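Long-range contact in predicted ATPase involved in replication control, Cdc46/Mcm family (Methanopyrus kandleri AV19, PDB 3F8T), which probably binds ATP and single-stranded DNA and may act as an MCM-family replicative DNA helicase: residues I183-F196 with T397-E409. The protein carries 2 engineered substitutions. Sequence-based numbering, arbitrary orientation.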
loop_
_atom_site.group_PDB
_atom_site.type_symbol
_atom_site.label_atom_id
_atom_site.label_comp_id
_atom_site.label_asym_id
_atom_site.label_seq_id
_atom_site.Cartn_x
_atom_site.Cartn_y
_atom_site.Cartn_z
ATOM N N ILE A 183 -2.898 -0.653 2.514
ATOM C CA ILE A 183 -3.146 -2.049 2.165
ATOM C C ILE A 183 -4.531 -2.506 2.644
ATOM O O ILE A 183 -5.046 -1.969 3.624
ATOM C CB ILE A 183 -2.006 -2.990 2.659
ATOM C CG1 ILE A 183 -1.905 -2.994 4.188
ATOM C CG2 ILE A 183 -0.677 -2.566 2.004
ATOM C CD1 ILE A 183 -1.196 -4.244 4.757
ATOM N N PRO A 184 -5.146 -3.466 1.927
ATOM C CA PRO A 184 -6.469 -3.972 2.278
ATOM C C PRO A 184 -6.522 -4.563 3.683
ATOM O O PRO A 184 -5.562 -5.189 4.129
ATOM C CB PRO A 184 -6.722 -5.075 1.232
ATOM C CG PRO A 184 -5.838 -4.739 0.100
ATOM C CD PRO A 184 -4.612 -4.112 0.714
ATOM N N GLU A 185 -7.648 -4.348 4.357
ATOM C CA GLU A 185 -7.936 -4.932 5.661
ATOM C C GLU A 185 -8.490 -6.356 5.527
ATOM O O GLU A 185 -9.337 -6.629 4.677
ATOM C CB GLU A 185 -8.974 -4.088 6.404
ATOM C CG GLU A 185 -8.565 -2.654 6.706
ATOM C CD GLU A 185 -9.679 -1.873 7.383
ATOM O OE1 GLU A 185 -10.248 -2.377 8.390
ATOM O OE2 GLU A 185 -9.990 -0.756 6.911
ATOM N N VAL A 186 -8.013 -7.244 6.391
ATOM C CA VAL A 186 -8.512 -8.598 6.500
ATOM C C VAL A 186 -9.121 -8.729 7.896
ATOM O O VAL A 186 -8.484 -8.401 8.892
ATOM C CB VAL A 186 -7.365 -9.632 6.294
ATOM C CG1 VAL A 186 -7.671 -10.955 6.956
ATOM C CG2 VAL A 186 -7.085 -9.838 4.808
ATOM N N HIS A 187 -10.363 -9.183 7.956
ATOM C CA HIS A 187 -11.033 -9.436 9.225
ATOM C C HIS A 187 -11.411 -10.916 9.237
ATOM O O HIS A 187 -12.480 -11.303 8.724
ATOM C CB HIS A 187 -12.244 -8.511 9.409
ATOM C CG HIS A 187 -11.895 -7.052 9.404
ATOM N ND1 HIS A 187 -11.198 -6.447 10.430
ATOM C CD2 HIS A 187 -12.142 -6.079 8.493
ATOM C CE1 HIS A 187 -11.028 -5.166 10.152
ATOM N NE2 HIS A 187 -11.594 -4.917 8.984
ATOM N N PRO A 188 -10.513 -11.757 9.789
ATOM C CA PRO A 188 -10.688 -13.204 9.769
ATOM C C PRO A 188 -11.824 -13.634 10.686
ATOM O O PRO A 188 -12.051 -13.006 11.728
ATOM C CB PRO A 188 -9.352 -13.730 10.306
ATOM C CG PRO A 188 -8.825 -12.629 11.157
ATOM C CD PRO A 188 -9.279 -11.356 10.491
ATOM N N ASP A 189 -12.532 -14.686 10.283
ATOM C CA ASP A 189 -13.512 -15.333 11.147
ATOM C C ASP A 189 -12.799 -16.285 12.109
ATOM O O ASP A 189 -11.575 -16.450 12.010
ATOM C CB ASP A 189 -14.620 -16.023 10.323
ATOM C CG ASP A 189 -14.141 -17.236 9.526
ATOM O OD1 ASP A 189 -13.108 -17.884 9.844
ATOM O OD2 ASP A 189 -14.848 -17.570 8.547
ATOM N N PRO A 190 -13.543 -16.898 13.061
ATOM C CA PRO A 190 -12.889 -17.740 14.054
ATOM C C PRO A 190 -12.060 -18.870 13.456
ATOM O O PRO A 190 -10.967 -19.118 13.945
ATOM C CB PRO A 190 -14.066 -18.289 14.885
ATOM C CG PRO A 190 -15.106 -17.256 14.754
ATOM C CD PRO A 190 -14.993 -16.811 13.313
ATOM N N ALA A 191 -12.561 -19.525 12.403
ATOM C CA ALA A 191 -11.821 -20.612 11.761
ATOM C C ALA A 191 -10.516 -20.105 11.128
ATOM O O ALA A 191 -9.474 -20.739 11.267
ATOM C CB ALA A 191 -12.690 -21.350 10.716
ATOM N N GLU A 192 -10.577 -18.970 10.443
ATOM C CA GLU A 192 -9.368 -18.420 9.823
ATOM C C GLU A 192 -8.403 -17.886 10.886
ATOM O O GLU A 192 -7.204 -18.125 10.817
ATOM C CB GLU A 192 -9.699 -17.339 8.805
ATOM C CG GLU A 192 -8.501 -17.014 7.920
ATOM C CD GLU A 192 -8.745 -15.903 6.932
ATOM O OE1 GLU A 192 -9.692 -15.099 7.113
ATOM O OE2 GLU A 192 -7.950 -15.821 5.973
ATOM N N LEU A 193 -8.931 -17.173 11.877
ATOM C CA LEU A 193 -8.115 -16.742 13.011
ATOM C C LEU A 193 -7.367 -17.922 13.647
ATOM O O LEU A 193 -6.186 -17.811 14.006
ATOM C CB LEU A 193 -8.983 -16.009 14.039
ATOM C CG LEU A 193 -8.295 -15.120 15.064
ATOM C CD1 LEU A 193 -7.360 -14.085 14.409
ATOM C CD2 LEU A 193 -9.357 -14.436 15.923
ATOM N N GLU A 194 -8.052 -19.062 13.760
ATOM C CA GLU A 194 -7.437 -20.295 14.242
ATOM C C GLU A 194 -6.287 -20.769 13.338
ATOM O O GLU A 194 -5.232 -21.139 13.844
ATOM C CB GLU A 194 -8.500 -21.398 14.441
ATOM C CG GLU A 194 -7.992 -22.724 15.050
ATOM C CD GLU A 194 -7.124 -22.567 16.316
ATOM O OE1 GLU A 194 -7.419 -21.706 17.182
ATOM O OE2 GLU A 194 -6.133 -23.326 16.445
ATOM N N GLU A 195 -6.487 -20.741 12.015
ATOM C CA GLU A 195 -5.412 -21.085 11.071
ATOM C C GLU A 195 -4.215 -20.165 11.284
ATOM O O GLU A 195 -3.075 -20.620 11.316
ATOM C CB GLU A 195 -5.854 -20.947 9.611
ATOM C CG GLU A 195 -6.989 -21.845 9.145
ATOM C CD GLU A 195 -7.176 -21.748 7.628
ATOM O OE1 GLU A 195 -6.387 -22.368 6.873
ATOM O OE2 GLU A 195 -8.096 -21.028 7.188
ATOM N N PHE A 196 -4.490 -18.868 11.417
ATOM C CA PHE A 196 -3.448 -17.854 11.651
ATOM C C PHE A 196 -2.653 -18.190 12.904
ATOM O O PHE A 196 -1.427 -18.206 12.881
ATOM C CB PHE A 196 -4.072 -16.456 11.792
ATOM C CG PHE A 196 -4.575 -15.842 10.497
ATOM C CD1 PHE A 196 -4.539 -16.527 9.281
ATOM C CD2 PHE A 196 -5.124 -14.559 10.519
ATOM C CE1 PHE A 196 -5.010 -15.931 8.119
ATOM C CE2 PHE A 196 -5.622 -13.956 9.368
ATOM C CZ PHE A 196 -5.566 -14.640 8.160
ATOM N N THR A 397 -3.532 -17.878 -0.786
ATOM C CA THR A 397 -4.622 -17.102 -0.182
ATOM C C THR A 397 -4.400 -16.941 1.320
ATOM O O THR A 397 -4.452 -15.827 1.836
ATOM C CB THR A 397 -5.998 -17.736 -0.467
ATOM O OG1 THR A 397 -6.258 -17.670 -1.876
ATOM C CG2 THR A 397 -7.095 -16.991 0.272
ATOM N N LEU A 398 -4.136 -18.050 2.004
ATOM C CA LEU A 398 -3.870 -18.029 3.427
ATOM C C LEU A 398 -2.625 -17.201 3.719
ATOM O O LEU A 398 -2.678 -16.290 4.542
ATOM C CB LEU A 398 -3.730 -19.449 4.010
ATOM C CG LEU A 398 -3.335 -19.497 5.503
ATOM C CD1 LEU A 398 -4.459 -19.044 6.428
ATOM C CD2 LEU A 398 -2.779 -20.857 5.958
ATOM N N LEU A 399 -1.530 -17.501 3.023
ATOM C CA LEU A 399 -0.266 -16.785 3.224
ATOM C C LEU A 399 -0.423 -15.275 3.064
ATOM O O LEU A 399 0.078 -14.500 3.885
ATOM C CB LEU A 399 0.811 -17.309 2.263
ATOM C CG LEU A 399 1.256 -18.766 2.478
ATOM C CD1 LEU A 399 2.412 -19.132 1.537
ATOM C CD2 LEU A 399 1.637 -19.013 3.917
ATOM N N ARG A 400 -1.112 -14.856 2.009
ATOM C CA ARG A 400 -1.266 -13.418 1.738
ATOM C C ARG A 400 -2.173 -12.748 2.769
ATOM O O ARG A 400 -1.889 -11.642 3.248
ATOM C CB ARG A 400 -1.832 -13.198 0.343
ATOM C CG ARG A 400 -1.710 -11.753 -0.139
ATOM C CD ARG A 400 -2.540 -11.515 -1.393
ATOM N NE ARG A 400 -2.532 -12.682 -2.280
ATOM C CZ ARG A 400 -3.551 -13.521 -2.466
ATOM N NH1 ARG A 400 -4.714 -13.347 -1.836
ATOM N NH2 ARG A 400 -3.405 -14.542 -3.299
ATOM N N ARG A 401 -3.283 -13.412 3.093
ATOM C CA ARG A 401 -4.201 -12.875 4.110
ATOM C C ARG A 401 -3.565 -12.798 5.506
ATOM O O ARG A 401 -3.799 -11.830 6.234
ATOM C CB ARG A 401 -5.511 -13.667 4.140
ATOM C CG ARG A 401 -6.418 -13.338 2.973
ATOM C CD ARG A 401 -7.595 -14.295 2.936
ATOM N NE ARG A 401 -8.507 -14.047 4.042
ATOM C CZ ARG A 401 -9.450 -13.110 4.047
ATOM N NH1 ARG A 401 -9.625 -12.310 2.996
ATOM N NH2 ARG A 401 -10.227 -12.985 5.113
ATOM N N TYR A 402 -2.758 -13.795 5.866
ATOM C CA TYR A 402 -1.996 -13.767 7.119
ATOM C C TYR A 402 -1.056 -12.566 7.148
ATOM O O TYR A 402 -0.959 -11.891 8.161
ATOM C CB TYR A 402 -1.161 -15.038 7.245
ATOM C CG TYR A 402 -0.319 -15.187 8.497
ATOM C CD1 TYR A 402 -0.862 -15.726 9.652
ATOM C CD2 TYR A 402 1.040 -14.868 8.497
ATOM C CE1 TYR A 402 -0.105 -15.899 10.791
ATOM C CE2 TYR A 402 1.823 -15.044 9.630
ATOM C CZ TYR A 402 1.246 -15.563 10.779
ATOM O OH TYR A 402 2.002 -15.775 11.905
ATOM N N LEU A 403 -0.362 -12.321 6.036
ATOM C CA LEU A 403 0.559 -11.179 5.952
ATOM C C LEU A 403 -0.187 -9.873 6.161
ATOM O O LEU A 403 0.207 -9.039 6.979
ATOM C CB LEU A 403 1.263 -11.154 4.597
ATOM C CG LEU A 403 2.146 -9.946 4.246
ATOM C CD1 LEU A 403 3.303 -9.759 5.242
ATOM C CD2 LEU A 403 2.683 -10.132 2.830
ATOM N N LEU A 404 -1.277 -9.706 5.427
ATOM C CA LEU A 404 -2.108 -8.507 5.530
ATOM C C LEU A 404 -2.550 -8.269 6.966
ATOM O O LEU A 404 -2.545 -7.117 7.475
ATOM C CB LEU A 404 -3.341 -8.656 4.630
ATOM C CG LEU A 404 -3.146 -8.419 3.130
ATOM C CD1 LEU A 404 -4.423 -8.773 2.386
ATOM C CD2 LEU A 404 -2.769 -6.969 2.847
ATOM N N TYR A 405 -2.985 -9.355 7.592
ATOM C CA TYR A 405 -3.411 -9.339 8.978
ATOM C C TYR A 405 -2.255 -8.908 9.898
ATOM O O TYR A 405 -2.386 -7.961 10.709
ATOM C CB TYR A 405 -3.945 -10.721 9.356
ATOM C CG TYR A 405 -4.499 -10.798 10.755
ATOM C CD1 TYR A 405 -5.741 -10.248 11.069
ATOM C CD2 TYR A 405 -3.783 -11.428 11.765
ATOM C CE1 TYR A 405 -6.243 -10.321 12.370
ATOM C CE2 TYR A 405 -4.272 -11.506 13.055
ATOM C CZ TYR A 405 -5.496 -10.960 13.343
ATOM O OH TYR A 405 -5.969 -11.037 14.622
ATOM N N ALA A 406 -1.119 -9.581 9.754
ATOM C CA ALA A 406 0.053 -9.333 10.603
ATOM C C ALA A 406 0.522 -7.871 10.542
ATOM O O ALA A 406 0.844 -7.275 11.576
ATOM C CB ALA A 406 1.207 -10.289 10.200
ATOM N N ILE A 407 0.555 -7.308 9.331
ATOM C CA ILE A 407 1.003 -5.915 9.105
ATOM C C ILE A 407 0.092 -4.925 9.812
ATOM O O ILE A 407 0.567 -3.970 10.445
ATOM C CB ILE A 407 1.048 -5.537 7.583
ATOM C CG1 ILE A 407 2.141 -6.308 6.844
ATOM C CG2 ILE A 407 1.271 -3.975 7.379
ATOM C CD1 ILE A 407 2.030 -6.152 5.298
ATOM N N ARG A 408 -1.215 -5.131 9.678
ATOM C CA ARG A 408 -2.197 -4.198 10.232
ATOM C C ARG A 408 -2.245 -4.331 11.758
ATOM O O ARG A 408 -2.392 -3.337 12.475
ATOM C CB ARG A 408 -3.597 -4.460 9.649
ATOM C CG ARG A 408 -4.664 -3.426 10.127
ATOM C CD ARG A 408 -6.039 -3.714 9.513
ATOM N NE ARG A 408 -6.451 -5.083 9.822
ATOM C CZ ARG A 408 -7.211 -5.439 10.855
ATOM N NH1 ARG A 408 -7.701 -4.515 11.687
ATOM N NH2 ARG A 408 -7.493 -6.721 11.048
ATOM N N GLU A 409 -2.112 -5.560 12.245
ATOM C CA GLU A 409 -2.277 -5.828 13.666
ATOM C C GLU A 409 -1.009 -5.615 14.471
ATOM O O GLU A 409 -1.081 -5.383 15.675
ATOM C CB GLU A 409 -2.804 -7.243 13.923
ATOM C CG GLU A 409 -4.254 -7.469 13.492
ATOM C CD GLU A 409 -5.214 -6.432 14.075
ATOM O OE1 GLU A 409 -5.168 -6.163 15.290
ATOM O OE2 GLU A 409 -6.008 -5.880 13.304
HETATM O O HOH W 1 -4.640 -5.507 6.628
HETATM O O HOH W 2 -11.744 -10.442 5.288
#
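Phe196 drops as a knob into the hole formed by Leu398, Arg401, Tyr402 and Tyr405. Tyr402 CA lies over one face of its ring, 4.1 Å from the centroid in a CH-pi contact, while Leu398 CD1 meets the rim at CE1, near the ring plane. Tyr402 also turns an edge to the Phe196 face, the planes 84° apart in a T-shaped pair. With CG anti to the backbone N (chi1 -176°), Tyr405 lies obliquely against Phe196, whose CD2 stands over one face of the tyrosine ring; Glu409 CG is over the opposite face, Val186 O is at the edge, and Pro188 CG packs obliquely 3.7 Å from Tyr405 CE1.

The guanidinium of Arg401 has Val186 CG1 over one face and the Glu192 carboxylate at its edge. This salt bridge is side-on and almost coplanar: NE reaches Glu192 OE2 at 2.7 Å and NH2 reaches OE1 at 3.0 Å, each oxygen accepting through its syn lone pair. A leucine in place of Arg401 would probably leave the Glu192 carboxylate without its mate and free to turn, and deprive Val186 CG1 of its flat neighbour.

Farther along, Arg408 NH2 makes a weak hydrogen bond to Val186 O (2.9 Å), with His187 CE1 over one guanidinium face and Glu409 CD over the other; Glu409 OE2 salt-bridges Arg408 NH1. Ile183 CD1 wedges against Leu404 CD2 and, at 3.6 Å, Ile407 CG2; a water bridges Pro184 O and Leu404 O.

The extended linker thus runs from the OB-fold strands across helix 396-409 of the MCM AAA-lid, then turns at the Asp189 N-cap into helix 190-201, whose segment 190-196 crosses segment 397-409 at -87°. Leu399 and Tyr402 also pack on helix 204-212, and Tyr402 OH hydrogen-bonds to Met465 O of helix 449-465.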